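Local coordinates for protein endo-1,4-beta-xylanase (Pseudoalteromonas haloplanktis, PDB 1H12) that hydrolyses internal beta-1,4 linkages of xylan as a cold-adapted family 8 glycoside hydrolase, and probably acts on cellulose and related beta-glucans too, at residues Q80-K92 with M387-Y400. Residues are numbered along the deposited sequence; the frame is centred on the assembly and turned at random.
Sequences QSWGMTAAVMLNK and MLAMLHVSGNFKFY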
# COMPACT_ATOMS: atom_id res chain seq x y z
N GLN A 80 1.87 -7.18 6.74
CA GLN A 80 1.50 -8.58 6.48
C GLN A 80 0.89 -8.70 5.08
O GLN A 80 1.26 -9.58 4.29
CB GLN A 80 0.56 -9.07 7.54
CG GLN A 80 0.39 -10.59 7.60
CD GLN A 80 1.59 -11.25 8.36
OE1 GLN A 80 1.47 -12.55 8.44
NE2 GLN A 80 2.50 -10.61 8.72
N SER A 81 -0.09 -7.82 4.79
CA SER A 81 -0.79 -7.86 3.54
C SER A 81 0.08 -7.46 2.35
O SER A 81 -0.05 -8.02 1.25
CB SER A 81 -2.04 -6.97 3.64
OG SER A 81 -1.72 -5.58 3.62
N TRP A 82 0.98 -6.52 2.56
CA TRP A 82 1.95 -6.13 1.55
C TRP A 82 2.88 -7.28 1.25
O TRP A 82 3.21 -7.55 0.07
CB TRP A 82 2.72 -4.88 1.97
CG TRP A 82 1.89 -3.65 2.11
CD1 TRP A 82 0.71 -3.38 1.50
CD2 TRP A 82 2.18 -2.52 2.94
NE1 TRP A 82 0.26 -2.14 1.89
CE2 TRP A 82 1.12 -1.59 2.76
CE3 TRP A 82 3.19 -2.20 3.85
CZ2 TRP A 82 1.07 -0.39 3.44
CZ3 TRP A 82 3.13 -1.01 4.52
CH2 TRP A 82 2.09 -0.11 4.30
N GLY A 83 3.32 -8.00 2.28
CA GLY A 83 4.18 -9.16 2.07
C GLY A 83 3.50 -10.26 1.28
O GLY A 83 4.11 -10.87 0.41
N MET A 84 2.23 -10.52 1.58
CA MET A 84 1.47 -11.48 0.78
C MET A 84 1.36 -11.04 -0.68
O MET A 84 1.46 -11.85 -1.61
CB MET A 84 0.07 -11.67 1.37
CG MET A 84 0.05 -12.52 2.65
SD MET A 84 -1.50 -12.43 3.54
CE MET A 84 -2.66 -12.97 2.28
N THR A 85 1.13 -9.76 -0.89
CA THR A 85 1.02 -9.22 -2.22
C THR A 85 2.32 -9.43 -3.00
O THR A 85 2.33 -9.86 -4.14
CB THR A 85 0.58 -7.77 -2.17
OG1 THR A 85 -0.68 -7.67 -1.53
CG2 THR A 85 0.44 -7.17 -3.55
N ALA A 86 3.45 -9.11 -2.36
CA ALA A 86 4.71 -9.33 -3.01
C ALA A 86 4.92 -10.79 -3.36
O ALA A 86 5.39 -11.14 -4.46
CB ALA A 86 5.85 -8.83 -2.11
N ALA A 87 4.60 -11.67 -2.42
CA ALA A 87 4.79 -13.11 -2.66
C ALA A 87 3.98 -13.60 -3.85
O ALA A 87 4.48 -14.34 -4.68
CB ALA A 87 4.44 -13.86 -1.36
N VAL A 88 2.69 -13.22 -3.95
CA VAL A 88 1.88 -13.74 -5.05
C VAL A 88 2.41 -13.22 -6.38
O VAL A 88 2.39 -13.95 -7.38
CB VAL A 88 0.38 -13.53 -4.86
CG1 VAL A 88 -0.06 -12.09 -4.96
CG2 VAL A 88 -0.41 -14.39 -5.84
N MET A 89 2.90 -12.00 -6.44
CA MET A 89 3.41 -11.47 -7.70
C MET A 89 4.63 -12.23 -8.20
O MET A 89 4.86 -12.30 -9.42
CB MET A 89 3.74 -9.99 -7.58
CG MET A 89 2.53 -9.08 -7.33
SD MET A 89 1.22 -9.33 -8.56
CE MET A 89 -0.09 -8.53 -7.69
N LEU A 90 5.43 -12.78 -7.29
CA LEU A 90 6.63 -13.54 -7.66
C LEU A 90 6.44 -15.03 -7.58
O LEU A 90 7.41 -15.79 -7.75
CB LEU A 90 7.82 -13.04 -6.85
CG LEU A 90 8.24 -11.60 -7.12
CD1 LEU A 90 9.39 -11.22 -6.26
CD2 LEU A 90 8.58 -11.33 -8.58
N ASN A 91 5.24 -15.48 -7.41
CA ASN A 91 4.93 -16.94 -7.42
C ASN A 91 5.55 -17.65 -6.22
O ASN A 91 6.00 -18.78 -6.32
CB ASN A 91 5.30 -17.62 -8.73
CG ASN A 91 4.19 -18.50 -9.28
OD1 ASN A 91 3.03 -18.39 -8.90
ND2 ASN A 91 4.58 -19.40 -10.21
N LYS A 92 5.56 -16.98 -5.06
CA LYS A 92 6.20 -17.47 -3.84
C LYS A 92 5.14 -18.02 -2.87
O LYS A 92 4.73 -17.36 -1.91
CB LYS A 92 7.03 -16.37 -3.20
CG LYS A 92 8.08 -15.78 -4.13
CD LYS A 92 9.21 -16.75 -4.40
CE LYS A 92 10.29 -16.12 -5.22
NZ LYS A 92 11.43 -17.05 -5.35
N MET A 387 10.12 -3.10 -1.59
CA MET A 387 9.70 -4.36 -2.25
C MET A 387 8.56 -4.12 -3.21
O MET A 387 8.61 -4.54 -4.36
CB MET A 387 9.33 -5.38 -1.15
CG MET A 387 8.86 -6.72 -1.68
SD MET A 387 10.14 -7.81 -2.32
CE MET A 387 10.08 -7.54 -4.12
N LEU A 388 7.51 -3.44 -2.76
CA LEU A 388 6.38 -3.18 -3.65
C LEU A 388 6.81 -2.38 -4.87
O LEU A 388 6.41 -2.70 -5.99
CB LEU A 388 5.26 -2.45 -2.89
CG LEU A 388 4.55 -3.25 -1.83
CD1 LEU A 388 3.60 -2.32 -1.08
CD2 LEU A 388 3.79 -4.40 -2.40
N ALA A 389 7.63 -1.36 -4.66
CA ALA A 389 8.06 -0.53 -5.77
C ALA A 389 8.89 -1.34 -6.79
O ALA A 389 8.77 -1.15 -7.99
CB ALA A 389 8.87 0.63 -5.27
N MET A 390 9.76 -2.23 -6.29
CA MET A 390 10.53 -3.06 -7.18
C MET A 390 9.64 -3.85 -8.11
O MET A 390 9.98 -4.02 -9.30
CB MET A 390 11.49 -3.98 -6.41
CG MET A 390 12.79 -3.34 -5.97
SD MET A 390 13.76 -2.66 -7.33
CE MET A 390 13.79 -3.85 -8.14
N LEU A 391 8.51 -4.37 -7.62
CA LEU A 391 7.55 -5.04 -8.44
C LEU A 391 6.89 -4.09 -9.46
O LEU A 391 6.77 -4.41 -10.66
CB LEU A 391 6.48 -5.74 -7.59
CG LEU A 391 7.05 -6.75 -6.63
CD1 LEU A 391 5.97 -7.13 -5.62
CD2 LEU A 391 7.55 -7.99 -7.36
N HIS A 392 6.46 -2.92 -8.99
CA HIS A 392 5.79 -1.98 -9.82
C HIS A 392 6.62 -1.44 -10.96
O HIS A 392 6.04 -1.10 -12.00
CB HIS A 392 5.29 -0.79 -9.00
CG HIS A 392 4.02 -1.05 -8.27
ND1 HIS A 392 2.84 -1.29 -8.93
CD2 HIS A 392 3.76 -1.07 -6.93
CE1 HIS A 392 1.90 -1.46 -8.00
NE2 HIS A 392 2.42 -1.33 -6.78
N VAL A 393 7.91 -1.29 -10.76
CA VAL A 393 8.77 -0.65 -11.77
C VAL A 393 9.44 -1.63 -12.70
O VAL A 393 10.20 -1.23 -13.58
CB VAL A 393 9.83 0.30 -11.14
CG1 VAL A 393 9.19 1.32 -10.24
CG2 VAL A 393 10.95 -0.45 -10.45
N SER A 394 9.17 -2.92 -12.52
CA SER A 394 9.76 -3.99 -13.33
C SER A 394 8.71 -4.76 -14.11
O SER A 394 9.03 -5.85 -14.65
CB SER A 394 10.55 -4.90 -12.43
OG SER A 394 9.65 -5.56 -11.50
N GLY A 395 7.47 -4.29 -14.13
CA GLY A 395 6.43 -4.99 -14.83
C GLY A 395 5.95 -6.26 -14.13
O GLY A 395 5.27 -7.05 -14.78
N ASN A 396 6.21 -6.42 -12.84
CA ASN A 396 5.84 -7.60 -12.14
C ASN A 396 4.57 -7.46 -11.31
O ASN A 396 4.13 -8.45 -10.71
CB ASN A 396 6.98 -8.10 -11.23
CG ASN A 396 8.05 -8.83 -11.99
OD1 ASN A 396 9.22 -8.33 -12.12
ND2 ASN A 396 7.73 -9.97 -12.47
N PHE A 397 4.01 -6.25 -11.19
CA PHE A 397 2.80 -6.04 -10.40
C PHE A 397 1.62 -6.16 -11.38
O PHE A 397 1.35 -5.25 -12.14
CB PHE A 397 2.84 -4.74 -9.67
CG PHE A 397 1.83 -4.66 -8.54
CD1 PHE A 397 0.50 -4.51 -8.77
CD2 PHE A 397 2.24 -4.77 -7.24
CE1 PHE A 397 -0.43 -4.43 -7.68
CE2 PHE A 397 1.35 -4.65 -6.17
CZ PHE A 397 0.02 -4.52 -6.42
N LYS A 398 1.01 -7.34 -11.42
CA LYS A 398 -0.01 -7.68 -12.40
C LYS A 398 -1.28 -8.13 -11.73
O LYS A 398 -1.27 -8.60 -10.61
CB LYS A 398 0.48 -8.79 -13.32
CG LYS A 398 1.75 -8.48 -14.08
CD LYS A 398 2.08 -9.61 -15.05
CE LYS A 398 3.33 -9.32 -15.92
NZ LYS A 398 3.70 -10.45 -16.73
N PHE A 399 -2.40 -8.00 -12.46
CA PHE A 399 -3.69 -8.49 -12.00
C PHE A 399 -3.98 -9.83 -12.66
O PHE A 399 -4.04 -9.92 -13.90
CB PHE A 399 -4.82 -7.53 -12.34
CG PHE A 399 -4.85 -6.25 -11.56
CD1 PHE A 399 -3.87 -5.85 -10.67
CD2 PHE A 399 -5.93 -5.39 -11.74
CE1 PHE A 399 -3.99 -4.63 -9.99
CE2 PHE A 399 -6.03 -4.17 -11.10
CZ PHE A 399 -5.08 -3.80 -10.20
N TYR A 400 -4.15 -10.86 -11.87
CA TYR A 400 -4.45 -12.22 -12.35
C TYR A 400 -5.92 -12.53 -12.07
O TYR A 400 -6.34 -12.72 -10.95
CB TYR A 400 -3.55 -13.26 -11.60
CG TYR A 400 -2.09 -13.11 -11.87
CD1 TYR A 400 -1.29 -12.24 -11.14
CD2 TYR A 400 -1.48 -13.81 -12.90
CE1 TYR A 400 0.06 -12.11 -11.42
CE2 TYR A 400 -0.14 -13.70 -13.17
CZ TYR A 400 0.64 -12.83 -12.44
OH TYR A 400 1.96 -12.71 -12.76
O HOH W 1 3.53 -11.05 -11.39
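Met89, in the last turn of helix 77-89, sets its thioether against the chain that leaves helix 379-392. With CG anti to the carbonyl carbon (chi1 -65°) and the chain bent at chi2 (-54°), its CE makes a CH-pi contact over the centre of the Phe397 ring, 4.1 Å from the centroid, while His392 CE1 covers the opposite face. SD, 4.9 Å from the Phe397 centroid above the same face as CE, makes a Met-aromatic contact; Tyr400 gives the second, at its edge. SD also accepts a weak hydrogen bond from Lys398 N at 3.5 Å. One water donates to Met89 O and Asn396 O and accepts from Tyr400 OH. Thr85, one turn earlier, brings CG2 to 3.7 Å from Phe397 CE2, and its OG1 donates to Ser81 O. Replacing Thr85 by alanine would probably open a gap beside Phe397 and leave Ser81 O with only the backbone N-H of residue 85 as donor here. Between segments 80-89 and 387-392, whose axes run 31° apart in direction, Leu391 CD1 rests 3.6 Å from Ala86 CA, and its CD2 meets Leu90 CG at 3.7 Å. Toward the N-terminal end of the contact on both helices, Leu388 CD1 sits over one face of the Trp82 five-membered ring, a CH-pi contact 4.1 Å from its centroid. Joining two helices of the (alpha/alpha)6 barrel, the interface rests on apolar and aromatic packing, the weak N-H...S bond and the bridging water; Met89 CE, 3.2 Å from Lys398 O, covers that buried carbonyl without bonding to it.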